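Local coordinates for ABC-type branched-chain amino acid transport systems periplasmic component-like protein (Thermomonospora curvata, PDB 4N03) that probably serves as the substrate-binding component of an ABC transporter, holding a fatty acid, here palmitic acid, in the cleft between two lobes, at residues A39-T43 with G44-P48; G83-P86 with Q87-V90; V174-E177 with G178-G182; P203-P206 with T207-D210; P306-S309 with G310-N313. One frame throughout, in Å; residues are numbered along the deposited sequence.

Contact 1. Residues A39-T43 with G44-P48; sequences ATDLT and GVYAP. With PLM (palmitic acid), chain B.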
loop_
_atom_site.group_PDB
_atom_site.type_symbol
_atom_site.label_atom_id
_atom_site.label_comp_id
_atom_site.label_asym_id
_atom_site.label_seq_id
_atom_site.Cartn_x
_atom_site.Cartn_y
_atom_site.Cartn_z
ATOM N N ALA A 39 -7.009 -4.589 -10.638
ATOM C CA ALA A 39 -8.281 -4.591 -9.871
ATOM C C ALA A 39 -8.129 -3.570 -8.767
ATOM O O ALA A 39 -7.403 -3.821 -7.809
ATOM C CB ALA A 39 -8.587 -5.975 -9.338
ATOM N N THR A 40 -8.798 -2.429 -8.877
ATOM C CA THR A 40 -8.534 -1.311 -8.028
ATOM C C THR A 40 -9.842 -0.714 -7.502
ATOM O O THR A 40 -10.894 -1.213 -7.781
ATOM C CB THR A 40 -7.653 -0.273 -8.795
ATOM O OG1 THR A 40 -7.137 0.702 -7.896
ATOM C CG2 THR A 40 -8.427 0.431 -9.920
ATOM N N ASP A 41 -9.707 0.354 -6.712
ATOM C CA ASP A 41 -10.849 1.143 -6.289
ATOM C C ASP A 41 -10.765 2.511 -6.967
ATOM O O ASP A 41 -9.895 3.302 -6.648
ATOM C CB ASP A 41 -10.900 1.340 -4.776
ATOM C CG ASP A 41 -12.089 2.125 -4.337
ATOM O OD1 ASP A 41 -13.031 2.246 -5.145
ATOM O OD2 ASP A 41 -12.093 2.625 -3.192
ATOM N N LEU A 42 -11.719 2.771 -7.855
ATOM C CA LEU A 42 -11.857 4.062 -8.522
ATOM C C LEU A 42 -13.034 4.861 -8.022
ATOM O O LEU A 42 -13.227 5.993 -8.492
ATOM C CB LEU A 42 -11.945 3.890 -10.046
ATOM C CG LEU A 42 -10.760 3.205 -10.668
ATOM C CD1 LEU A 42 -10.982 3.056 -12.166
ATOM C CD2 LEU A 42 -9.457 3.921 -10.365
ATOM N N THR A 43 -13.866 4.306 -7.147
ATOM C CA THR A 43 -15.141 4.901 -6.792
ATOM C C THR A 43 -15.471 4.937 -5.311
ATOM O O THR A 43 -16.290 5.733 -4.886
ATOM C CB THR A 43 -16.277 4.220 -7.553
ATOM O OG1 THR A 43 -16.211 2.809 -7.385
ATOM C CG2 THR A 43 -16.302 4.648 -9.009
ATOM N N GLY A 44 -14.855 4.072 -4.514
ATOM C CA GLY A 44 -15.100 3.989 -3.087
ATOM C C GLY A 44 -14.199 4.846 -2.267
ATOM O O GLY A 44 -13.669 5.869 -2.731
ATOM N N VAL A 45 -13.959 4.411 -1.019
ATOM C CA VAL A 45 -13.180 5.206 -0.082
ATOM C C VAL A 45 -11.753 5.491 -0.576
ATOM O O VAL A 45 -11.159 6.439 -0.146
ATOM C CB VAL A 45 -13.218 4.585 1.314
ATOM C CG1 VAL A 45 -12.394 3.328 1.351
ATOM C CG2 VAL A 45 -12.694 5.580 2.383
ATOM N N TYR A 46 -11.215 4.636 -1.434
ATOM C CA TYR A 46 -9.856 4.843 -1.944
ATOM C C TYR A 46 -9.799 5.406 -3.366
ATOM O O TYR A 46 -8.729 5.451 -3.928
ATOM C CB TYR A 46 -9.023 3.572 -1.814
ATOM C CG TYR A 46 -8.721 3.292 -0.374
ATOM C CD1 TYR A 46 -7.915 4.123 0.324
ATOM C CD2 TYR A 46 -9.273 2.212 0.302
ATOM C CE1 TYR A 46 -7.626 3.929 1.664
ATOM C CE2 TYR A 46 -8.987 1.980 1.658
ATOM C CZ TYR A 46 -8.174 2.842 2.331
ATOM O OH TYR A 46 -7.834 2.623 3.631
ATOM N N ALA A 47 -10.921 5.859 -3.905
ATOM C CA ALA A 47 -10.996 6.356 -5.293
ATOM C C ALA A 47 -9.792 7.202 -5.780
ATOM O O ALA A 47 -9.243 6.876 -6.803
ATOM C CB ALA A 47 -12.295 7.132 -5.510
ATOM N N PRO A 48 -9.383 8.256 -5.053
ATOM C CA PRO A 48 -8.334 9.077 -5.698
ATOM C C PRO A 48 -6.985 8.346 -5.696
ATOM O O PRO A 48 -6.152 8.564 -6.570
ATOM C CB PRO A 48 -8.255 10.308 -4.788
ATOM C CG PRO A 48 -8.750 9.846 -3.454
ATOM C CD PRO A 48 -9.860 8.867 -3.810
HETATM C C1 PLM B . -6.278 -2.127 2.735
HETATM O O1 PLM B . -5.214 -2.756 2.970
HETATM O O2 PLM B . -7.386 -2.663 2.515
HETATM C C2 PLM B . -6.192 -0.632 2.532
HETATM C C3 PLM B . -5.712 -0.385 1.036
HETATM C C4 PLM B . -5.369 1.060 0.754
HETATM C C5 PLM B . -4.981 1.296 -0.665
HETATM C C6 PLM B . -4.507 2.707 -1.073
HETATM C C7 PLM B . -2.992 2.812 -0.951
HETATM C C8 PLM B . -2.413 4.188 -1.134
HETATM C C9 PLM B . -0.908 4.242 -1.321
HETATM C CA PLM B . -0.088 4.388 -0.017
HETATM C CB PLM B . 1.430 4.116 -0.364
HETATM C CC PLM B . 2.040 3.034 0.574
HETATM C CD PLM B . 3.262 2.336 0.014
HETATM C CE PLM B . 3.883 1.240 0.870
HETATM C CF PLM B . 4.641 0.231 -0.006
HETATM C CG PLM B . 6.070 0.624 -0.335
HETATM O O HOH W 1 -11.076 7.563 -9.211
#
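The carboxylate of D41 points across the turn into the backbone of residues 44-46, and its two oxygens divide the work. D41 OD1 accepts from G44 N at 2.7 Å through its syn lone pair, a nearly straight bond of 164°, and also from T43 N at 3.0 Å, which comes from above the carboxylate plane. This second bond, to the amide two residues on, makes an Asx turn. D41 OD2 takes Y46 N at 2.8 Å, on its anti side and 30° out of plane. With CG anti to the backbone N of D41 (chi1 -179°), the group is carried straight toward these amides, and three N-H groups fix its rotation. Such a turn carries the chain from strand 33-40 into helix 47-66, the first step of a beta-alpha-beta unit in the periplasmic binding protein fold; a type I beta turn from G44 to A47 completes the bend. Y46, the N-cap residue of the helix, turns its ring the other way, toward the ligand: C4 of palmitic acid lies over the centre of one face, 3.7 Å from Y46 CZ, an aliphatic chain resting on an aromatic surface. The hydroxyl beyond is hydrogen-bonded to S256, while Y84 meets the ring edge-to-face. Elsewhere in the turn, A47 CB sits 3.3 Å from L42 O, and one water donates to both L42 O and A47 O.

Contact 2. Residues G83-P86 with Q87-V90; sequences GYDP and QKAV. With PLM (palmitic acid), chain B.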
loop_
_atom_site.group_PDB
_atom_site.type_symbol
_atom_site.label_atom_id
_atom_site.label_comp_id
_atom_site.label_asym_id
_atom_site.label_seq_id
_atom_site.Cartn_x
_atom_site.Cartn_y
_atom_site.Cartn_z
ATOM N N GLY A 83 -14.506 -1.024 -6.300
ATOM C CA GLY A 83 -15.190 -0.089 -5.431
ATOM C C GLY A 83 -14.895 -0.297 -3.947
ATOM O O GLY A 83 -15.620 0.159 -3.068
ATOM N N TYR A 84 -13.786 -0.954 -3.639
ATOM C CA TYR A 84 -13.452 -1.392 -2.268
ATOM C C TYR A 84 -14.546 -2.304 -1.691
ATOM O O TYR A 84 -14.944 -2.138 -0.554
ATOM C CB TYR A 84 -13.088 -0.210 -1.341
ATOM C CG TYR A 84 -12.191 -0.603 -0.186
ATOM C CD1 TYR A 84 -10.894 -0.960 -0.396
ATOM C CD2 TYR A 84 -12.641 -0.554 1.116
ATOM C CE1 TYR A 84 -10.062 -1.353 0.641
ATOM C CE2 TYR A 84 -11.805 -0.899 2.178
ATOM C CZ TYR A 84 -10.520 -1.294 1.924
ATOM O OH TYR A 84 -9.718 -1.649 2.991
ATOM N N ASP A 85 -14.919 -3.286 -2.502
ATOM C CA ASP A 85 -15.866 -4.325 -2.102
ATOM C C ASP A 85 -15.340 -5.720 -2.477
ATOM O O ASP A 85 -14.956 -5.984 -3.626
ATOM C CB ASP A 85 -17.197 -4.161 -2.818
ATOM C CG ASP A 85 -18.153 -5.278 -2.434
ATOM O OD1 ASP A 85 -18.598 -5.270 -1.269
ATOM O OD2 ASP A 85 -18.391 -6.156 -3.237
ATOM N N PRO A 86 -15.198 -6.636 -1.473
ATOM C CA PRO A 86 -14.611 -7.960 -1.755
ATOM C C PRO A 86 -15.395 -8.874 -2.701
ATOM O O PRO A 86 -14.793 -9.511 -3.573
ATOM C CB PRO A 86 -14.456 -8.600 -0.380
ATOM C CG PRO A 86 -14.810 -7.591 0.625
ATOM C CD PRO A 86 -15.380 -6.353 -0.058
ATOM N N GLN A 87 -16.723 -8.858 -2.641
ATOM C CA GLN A 87 -17.495 -9.664 -3.571
ATOM C C GLN A 87 -17.289 -9.200 -5.016
ATOM O O GLN A 87 -17.151 -9.996 -5.935
ATOM C CB GLN A 87 -18.950 -9.609 -3.237
ATOM C CG GLN A 87 -19.756 -10.623 -4.046
ATOM C CD GLN A 87 -21.183 -10.886 -3.536
ATOM O OE1 GLN A 87 -22.067 -11.296 -4.311
ATOM N NE2 GLN A 87 -21.401 -10.707 -2.232
ATOM N N LYS A 88 -17.274 -7.904 -5.238
ATOM C CA LYS A 88 -17.025 -7.400 -6.580
ATOM C C LYS A 88 -15.618 -7.775 -7.070
ATOM O O LYS A 88 -15.421 -8.101 -8.241
ATOM C CB LYS A 88 -17.151 -5.937 -6.567
ATOM C CG LYS A 88 -18.478 -5.501 -6.098
ATOM C CD LYS A 88 -18.843 -4.349 -6.931
ATOM C CE LYS A 88 -20.199 -3.915 -6.518
ATOM N NZ LYS A 88 -20.286 -3.318 -5.224
ATOM N N ALA A 89 -14.633 -7.688 -6.163
ATOM C CA ALA A 89 -13.267 -8.108 -6.490
ATOM C C ALA A 89 -13.207 -9.554 -6.971
ATOM O O ALA A 89 -12.474 -9.900 -7.864
ATOM C CB ALA A 89 -12.346 -7.921 -5.303
ATOM N N VAL A 90 -13.936 -10.438 -6.288
ATOM C CA VAL A 90 -14.031 -11.832 -6.714
ATOM C C VAL A 90 -14.608 -12.017 -8.115
ATOM O O VAL A 90 -14.095 -12.790 -8.936
ATOM C CB VAL A 90 -14.825 -12.660 -5.741
ATOM C CG1 VAL A 90 -15.072 -14.071 -6.246
ATOM C CG2 VAL A 90 -14.122 -12.755 -4.386
HETATM C C1 PLM B . -6.278 -2.127 2.735
HETATM O O1 PLM B . -5.214 -2.756 2.970
HETATM O O2 PLM B . -7.386 -2.663 2.515
HETATM C C2 PLM B . -6.192 -0.632 2.532
HETATM C C3 PLM B . -5.712 -0.385 1.036
HETATM C C4 PLM B . -5.369 1.060 0.754
HETATM C C5 PLM B . -4.981 1.296 -0.665
HETATM C C6 PLM B . -4.507 2.707 -1.073
HETATM C C7 PLM B . -2.992 2.812 -0.951
HETATM C C8 PLM B . -2.413 4.188 -1.134
HETATM C C9 PLM B . -0.908 4.242 -1.321
HETATM C CA PLM B . -0.088 4.388 -0.017
HETATM C CB PLM B . 1.430 4.116 -0.364
HETATM C CC PLM B . 2.040 3.034 0.574
HETATM C CD PLM B . 3.262 2.336 0.014
HETATM C CE PLM B . 3.883 1.240 0.870
HETATM C CF PLM B . 4.641 0.231 -0.006
HETATM C CG PLM B . 6.070 0.624 -0.335
HETATM O O HOH W 2 -18.432 -7.729 -0.343
#
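D85 is the N-cap of helix 86-96, and its carboxylate turns back over the first turn to accept from K88 N: D85 OD2 lies 2.9 Å from that amide, which meets it on the anti side, 24° out of the carboxylate plane. Having CG anti to the backbone N of D85 (chi1 178°) sends the group toward the helix start. K88 NZ lies 3.9 Å from D85 OD2, a long and doubtful salt bridge, since both side chains have a second conformer. A water links D85 OD1 to the backbone, donating to it at 2.6 Å and accepting from Q87 N. Behind the cap the regular helix bonds begin, A89 N to D85 O at 3.1 Å and V90 N to P86 O at 3.0 Å. Further out, H82 and D81 hold the backbone that leads in, the first accepting from Y84 N and the second from G83 N. M111 of helix 109-122 packs on Y84, P86 and A89. Just before the cap, Y84 turns away from the helix toward the fatty acid, whose acid-group oxygen O2 lies at the ring edge, in its plane, and accepts from Y84 OH at 2.6 Å.

Contact 3. Residues V174-E177 with G178-G182; sequences VYFE and GDYGG. With PLM (palmitic acid), chain B.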
loop_
_atom_site.group_PDB
_atom_site.type_symbol
_atom_site.label_atom_id
_atom_site.label_comp_id
_atom_site.label_asym_id
_atom_site.label_seq_id
_atom_site.Cartn_x
_atom_site.Cartn_y
_atom_site.Cartn_z
ATOM N N VAL A 174 -8.667 3.434 16.115
ATOM C CA VAL A 174 -9.842 3.337 15.286
ATOM C C VAL A 174 -9.447 2.569 14.056
ATOM O O VAL A 174 -8.497 3.002 13.353
ATOM C CB VAL A 174 -10.349 4.750 14.897
ATOM C CG1 VAL A 174 -11.536 4.659 13.944
ATOM C CG2 VAL A 174 -10.724 5.576 16.123
ATOM N N TYR A 175 -10.118 1.464 13.712
ATOM C CA TYR A 175 -9.591 0.591 12.662
ATOM C C TYR A 175 -10.679 -0.018 11.834
ATOM O O TYR A 175 -11.711 -0.497 12.393
ATOM C CB TYR A 175 -8.674 -0.504 13.328
ATOM C CG TYR A 175 -9.428 -1.523 14.168
ATOM C CD1 TYR A 175 -9.781 -1.274 15.482
ATOM C CD2 TYR A 175 -9.836 -2.709 13.592
ATOM C CE1 TYR A 175 -10.537 -2.216 16.216
ATOM C CE2 TYR A 175 -10.577 -3.643 14.338
ATOM C CZ TYR A 175 -10.933 -3.379 15.624
ATOM O OH TYR A 175 -11.724 -4.305 16.324
ATOM N N PHE A 176 -10.447 -0.159 10.530
ATOM C CA PHE A 176 -11.306 -0.906 9.667
ATOM C C PHE A 176 -11.252 -2.377 10.106
ATOM O O PHE A 176 -10.218 -3.011 10.100
ATOM C CB PHE A 176 -10.857 -0.821 8.210
ATOM C CG PHE A 176 -11.226 0.414 7.421
ATOM C CD1 PHE A 176 -12.026 1.400 7.893
ATOM C CD2 PHE A 176 -10.757 0.525 6.128
ATOM C CE1 PHE A 176 -12.366 2.488 7.089
ATOM C CE2 PHE A 176 -11.064 1.611 5.314
ATOM C CZ PHE A 176 -11.849 2.582 5.809
ATOM N N GLU A 177 -12.409 -2.942 10.411
ATOM C CA GLU A 177 -12.518 -4.331 10.806
ATOM C C GLU A 177 -11.909 -5.244 9.738
ATOM O O GLU A 177 -12.024 -5.009 8.520
ATOM C CB GLU A 177 -14.007 -4.669 11.085
ATOM C CG GLU A 177 -14.935 -4.533 9.883
ATOM C CD GLU A 177 -16.342 -5.072 10.020
ATOM O OE1 GLU A 177 -16.838 -5.280 11.119
ATOM O OE2 GLU A 177 -16.964 -5.300 8.964
ATOM N N GLY A 178 -11.259 -6.317 10.198
ATOM C CA GLY A 178 -10.721 -7.312 9.311
ATOM C C GLY A 178 -9.238 -7.100 8.983
ATOM O O GLY A 178 -8.496 -6.521 9.758
ATOM N N ASP A 179 -8.835 -7.597 7.831
ATOM C CA ASP A 179 -7.427 -7.762 7.470
ATOM C C ASP A 179 -6.557 -6.554 7.595
ATOM O O ASP A 179 -5.374 -6.655 7.929
ATOM C CB ASP A 179 -7.317 -8.124 5.932
ATOM C CG ASP A 179 -7.491 -9.563 5.646
ATOM O OD1 ASP A 179 -7.765 -10.375 6.580
ATOM O OD2 ASP A 179 -7.393 -9.946 4.503
ATOM N N TYR A 180 -7.073 -5.385 7.191
ATOM C CA TYR A 180 -6.256 -4.158 7.201
ATOM C C TYR A 180 -6.192 -3.622 8.639
ATOM O O TYR A 180 -5.128 -3.641 9.262
ATOM C CB TYR A 180 -6.827 -3.131 6.202
ATOM C CG TYR A 180 -6.429 -1.694 6.395
ATOM C CD1 TYR A 180 -5.224 -1.296 6.943
ATOM C CD2 TYR A 180 -7.269 -0.687 5.950
ATOM C CE1 TYR A 180 -4.885 0.047 7.084
ATOM C CE2 TYR A 180 -6.924 0.650 6.034
ATOM C CZ TYR A 180 -5.756 1.019 6.599
ATOM O OH TYR A 180 -5.384 2.354 6.705
ATOM N N GLY A 181 -7.304 -3.138 9.172
ATOM C CA GLY A 181 -7.252 -2.532 10.482
ATOM C C GLY A 181 -6.831 -3.486 11.566
ATOM O O GLY A 181 -6.157 -3.099 12.494
ATOM N N GLY A 182 -7.256 -4.750 11.428
ATOM C CA GLY A 182 -6.909 -5.773 12.406
ATOM C C GLY A 182 -5.439 -6.084 12.416
ATOM O O GLY A 182 -4.870 -6.365 13.471
HETATM C C1 PLM B . -6.278 -2.127 2.735
HETATM O O1 PLM B . -5.214 -2.756 2.970
HETATM O O2 PLM B . -7.386 -2.663 2.515
HETATM C C2 PLM B . -6.192 -0.632 2.532
HETATM C C3 PLM B . -5.712 -0.385 1.036
HETATM C C4 PLM B . -5.369 1.060 0.754
HETATM C C5 PLM B . -4.981 1.296 -0.665
HETATM C C6 PLM B . -4.507 2.707 -1.073
HETATM C C7 PLM B . -2.992 2.812 -0.951
HETATM C C8 PLM B . -2.413 4.188 -1.134
HETATM C C9 PLM B . -0.908 4.242 -1.321
HETATM C CA PLM B . -0.088 4.388 -0.017
HETATM C CB PLM B . 1.430 4.116 -0.364
HETATM C CC PLM B . 2.040 3.034 0.574
HETATM C CD PLM B . 3.262 2.336 0.014
HETATM C CE PLM B . 3.883 1.240 0.870
HETATM C CF PLM B . 4.641 0.231 -0.006
HETATM C CG PLM B . 6.070 0.624 -0.335
HETATM O O HOH W 3 -9.689 -4.316 7.126
#
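The rings of F176 and Y180 stand almost perpendicular, planes at 89° and centroids 5.8 Å apart, yet they meet obliquely, F176 CD2 touching Y180 CD2 at 3.7 Å. They mark the passage from strand 170-176 to helix 179-195, the opening of a beta-alpha-beta unit in the second sheet of the binding-protein fold. One face of the Y180 ring carries the head of the fatty acid, with C2 of palmitic acid 3.6 Å from Y180 CD2; the phenol oxygen beyond is hydrogen-bonded to A230 O. The Y175 ring, also oblique, lies against the backbone of G181 and G182, with Y175 CD2 3.7 Å from G181 C. Glycines make the close approach possible. G181 brings its CA within 3.0 Å of F176 O, a CA-H...O contact at a position where a CB would collide with that oxygen, and G178 has backbone angles suited to glycine. Y180 reaches the ligand because its CG is anti to the backbone N (chi1 160°). A water spans the turn, donating to E177 O and accepting from Y180 N, both at 2.8 Å.

Contact 4. Residues P203-P206 with T207-D210; sequences PIKP and TDRD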
loop_
_atom_site.group_PDB
_atom_site.type_symbol
_atom_site.label_atom_id
_atom_site.label_comp_id
_atom_site.label_asym_id
_atom_site.label_seq_id
_atom_site.Cartn_x
_atom_site.Cartn_y
_atom_site.Cartn_z
ATOM N N PRO A 203 -13.532 -0.510 16.446
ATOM C CA PRO A 203 -13.727 -1.006 15.097
ATOM C C PRO A 203 -14.718 -0.153 14.304
ATOM O O PRO A 203 -15.716 0.312 14.847
ATOM C CB PRO A 203 -14.319 -2.393 15.293
ATOM C CG PRO A 203 -14.961 -2.317 16.624
ATOM C CD PRO A 203 -14.108 -1.420 17.459
ATOM N N ILE A 204 -14.430 0.044 13.019
ATOM C CA ILE A 204 -15.293 0.783 12.097
ATOM C C ILE A 204 -15.327 -0.003 10.794
ATOM O O ILE A 204 -14.579 -0.921 10.539
ATOM C CB ILE A 204 -14.901 2.245 11.899
ATOM C CG1 ILE A 204 -13.490 2.359 11.364
ATOM C CG2 ILE A 204 -15.046 3.054 13.174
ATOM C CD1 ILE A 204 -13.189 3.643 10.638
ATOM N N LYS A 205 -16.225 0.417 9.943
ATOM C CA LYS A 205 -16.326 -0.090 8.571
ATOM C C LYS A 205 -16.016 1.036 7.571
ATOM O O LYS A 205 -16.150 2.194 7.902
ATOM C CB LYS A 205 -17.742 -0.624 8.338
ATOM C CG LYS A 205 -18.074 -1.866 9.193
ATOM C CD LYS A 205 -19.507 -2.407 8.974
ATOM C CE LYS A 205 -19.850 -3.712 9.759
ATOM N NZ LYS A 205 -19.495 -3.875 11.228
ATOM N N PRO A 206 -15.665 0.672 6.331
ATOM C CA PRO A 206 -15.347 1.692 5.338
ATOM C C PRO A 206 -16.512 2.603 4.991
ATOM O O PRO A 206 -16.298 3.734 4.577
ATOM C CB PRO A 206 -14.889 0.858 4.148
ATOM C CG PRO A 206 -14.428 -0.418 4.727
ATOM C CD PRO A 206 -15.355 -0.672 5.839
ATOM N N THR A 207 -17.722 2.127 5.252
ATOM C CA THR A 207 -18.950 2.885 5.056
ATOM C C THR A 207 -19.283 3.832 6.224
ATOM O O THR A 207 -20.291 4.548 6.196
ATOM C CB THR A 207 -20.107 1.898 4.801
ATOM O OG1 THR A 207 -20.061 0.841 5.739
ATOM C CG2 THR A 207 -20.048 1.356 3.389
ATOM N N ASP A 208 -18.463 3.855 7.263
ATOM C CA ASP A 208 -18.619 4.805 8.346
ATOM C C ASP A 208 -17.911 6.094 7.931
ATOM O O ASP A 208 -16.710 6.151 7.965
ATOM C CB ASP A 208 -18.077 4.204 9.644
ATOM C CG ASP A 208 -18.924 3.043 10.150
ATOM O OD1 ASP A 208 -20.162 3.007 9.929
ATOM O OD2 ASP A 208 -18.344 2.163 10.812
ATOM N N ARG A 209 -18.695 7.108 7.570
ATOM C CA ARG A 209 -18.227 8.328 6.938
ATOM C C ARG A 209 -17.908 9.375 7.989
ATOM O O ARG A 209 -17.112 10.286 7.740
ATOM C CB ARG A 209 -19.318 8.880 5.997
ATOM C CG ARG A 209 -19.741 7.910 4.896
ATOM C CD ARG A 209 -20.699 8.519 3.878
ATOM N NE ARG A 209 -20.088 9.610 3.114
ATOM C CZ ARG A 209 -19.292 9.435 2.067
ATOM N NH1 ARG A 209 -19.026 8.241 1.557
ATOM N NH2 ARG A 209 -18.789 10.508 1.474
ATOM N N ASP A 210 -18.556 9.313 9.122
ATOM C CA ASP A 210 -18.535 10.371 10.118
ATOM C C ASP A 210 -17.943 9.801 11.387
ATOM O O ASP A 210 -18.505 8.863 11.964
ATOM C CB ASP A 210 -19.996 10.787 10.347
ATOM C CG ASP A 210 -20.165 11.980 11.220
ATOM O OD1 ASP A 210 -19.288 12.355 11.996
ATOM O OD2 ASP A 210 -21.270 12.577 11.134
#
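D208 folds its side chain back over the turn toward I204 and K205. D208 CB lies 3.3 Å from K205 O, and CG, set anti to the carbonyl carbon of its own residue (chi1 -68°), passes beside the same K205 oxygen. At the tip D208 OD2 accepts from K205 N at 2.9 Å along an N-H...O angle of 169°, although the amide approaches from above the carboxylate plane, 44° out of it. D208 OD2 also touches CA and CB of I204, each 3.6 Å away, where the two side chains cross at a slant. In return D208 N donates to K205 O at 2.9 Å, closing a type I beta turn from K205 to D208. This turn follows strand 198-204, an outermost strand of the seven-stranded sheet. T207 OG1 brushes K205 CB at 3.8 Å, while the P206 ring, turned away from T207, packs on F176 and Y84. The lysine tip leads elsewhere, to a salt bridge with E177. The carboxylate thus serves as a backbone acceptor, gripping K205 together with the main-chain bond, and any influence of the lysine charge, with K205 NZ 6.2 Å from D208 OD2, is probably slight.

Contact 5. Residues P306-S309 with G310-N313; sequences PLDS and GVVN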
loop_
_atom_site.group_PDB
_atom_site.type_symbol
_atom_site.label_atom_id
_atom_site.label_comp_id
_atom_site.label_asym_id
_atom_site.label_seq_id
_atom_site.Cartn_x
_atom_site.Cartn_y
_atom_site.Cartn_z
ATOM N N PRO A 306 -3.556 15.398 -8.971
ATOM C CA PRO A 306 -2.485 15.722 -8.053
ATOM C C PRO A 306 -1.516 14.560 -7.811
ATOM O O PRO A 306 -1.916 13.424 -7.768
ATOM C CB PRO A 306 -3.245 16.072 -6.764
ATOM C CG PRO A 306 -4.557 16.590 -7.242
ATOM C CD PRO A 306 -4.886 15.716 -8.410
ATOM N N LEU A 307 -0.250 14.875 -7.690
ATOM C CA LEU A 307 0.731 13.908 -7.254
ATOM C C LEU A 307 0.394 13.441 -5.843
ATOM O O LEU A 307 -0.101 14.218 -5.038
ATOM C CB LEU A 307 2.135 14.487 -7.281
ATOM C CG LEU A 307 2.679 14.823 -8.664
ATOM C CD1 LEU A 307 3.937 15.621 -8.497
ATOM C CD2 LEU A 307 2.967 13.575 -9.472
ATOM N N ASP A 308 0.659 12.164 -5.507
ATOM C CA ASP A 308 0.412 11.614 -4.196
ATOM C C ASP A 308 1.252 10.374 -4.036
ATOM O O ASP A 308 1.957 9.957 -4.957
ATOM C CB ASP A 308 -1.084 11.385 -3.964
ATOM C CG ASP A 308 -1.703 10.334 -4.840
ATOM O OD1 ASP A 308 -1.016 9.354 -5.202
ATOM O OD2 ASP A 308 -2.919 10.460 -5.131
ATOM N N SER A 309 1.173 9.759 -2.863
ATOM C CA SER A 309 2.047 8.638 -2.559
ATOM C C SER A 309 1.583 7.378 -3.313
ATOM O O SER A 309 2.361 6.453 -3.508
ATOM C CB SER A 309 2.134 8.459 -1.063
ATOM O OG SER A 309 2.807 9.561 -0.477
ATOM N N GLY A 310 0.335 7.349 -3.796
ATOM C CA GLY A 310 -0.116 6.296 -4.660
ATOM C C GLY A 310 0.589 6.273 -6.007
ATOM O O GLY A 310 0.781 5.218 -6.620
ATOM N N VAL A 311 0.994 7.446 -6.510
ATOM C CA VAL A 311 1.777 7.501 -7.736
ATOM C C VAL A 311 3.069 6.675 -7.565
ATOM O O VAL A 311 3.458 5.918 -8.440
ATOM C CB VAL A 311 2.056 8.961 -8.166
ATOM C CG1 VAL A 311 2.977 9.005 -9.391
ATOM C CG2 VAL A 311 0.747 9.698 -8.459
ATOM N N VAL A 312 3.761 6.917 -6.463
ATOM C CA VAL A 312 4.989 6.172 -6.172
ATOM C C VAL A 312 4.717 4.662 -6.113
ATOM O O VAL A 312 5.406 3.872 -6.711
ATOM C CB VAL A 312 5.645 6.651 -4.839
ATOM C CG1 VAL A 312 6.988 5.970 -4.658
ATOM C CG2 VAL A 312 5.842 8.150 -4.841
ATOM N N ASN A 313 3.656 4.295 -5.403
ATOM C CA ASN A 313 3.283 2.914 -5.245
ATOM C C ASN A 313 2.978 2.227 -6.555
ATOM O O ASN A 313 3.429 1.115 -6.819
ATOM C CB ASN A 313 2.079 2.811 -4.294
ATOM C CG ASN A 313 1.654 1.379 -4.040
ATOM O OD1 ASN A 313 2.446 0.517 -3.576
ATOM N ND2 ASN A 313 0.446 1.121 -4.305
#
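The chain arrives extended through L307 and D308 and then coils at once into helix 309-330, with N313 N donating to S309 O at 3.2 Å in the first regular turn. D308 is the N-cap. Its CG lies between the backbone N and the carbonyl carbon (chi1 66°), which swings OD1 forward over the helix start. There D308 OD1 accepts from V311 N at 3.1 Å, the amide arriving nearly in line with the carboxylate C-O bond, and more weakly from G310 N at 2.8 Å, whose angle of 116° is poor. V311 N also makes a weak bond to D308 O, so the amide is shared between the side chain and the main chain of the cap residue. The second carboxylate oxygen is hydrogen-bonded to S52 of helix 47-66, which probably helps to set the rotation of the cap. V311 packs alongside, its CB 3.4 Å from D308 O, and touches S52 and A56 of the same helix. L307 packs against helix 289-301 through A295, Y298 and S299, and the ligand touches G310. N313 ND2 is hydrogen-bonded to S129, and V311 CG2 stands 3.7 Å from D308 OD1.

In the fold
Aspartates meet backbone amides in four of these contacts, but in different settings. Contacts 1 and 3 lie where a strand passes into a helix in beta-alpha-beta units of the two main sheets, are partly buried, and bring tyrosines to the fatty acid; contact 1 is held by a buried carboxylate, whereas contact 3 relies on glycines and ring packing. Contacts 2 and 5 are helix caps, the first at the surface, with water and a lysine beside the carboxylate, the second partly buried and tied to helix 47-66, which contact 1 begins. Contact 4 is a surface turn pairing with contact 3 across neighbouring strands. Y84 of contact 2 touches contacts 1, 3 and 4.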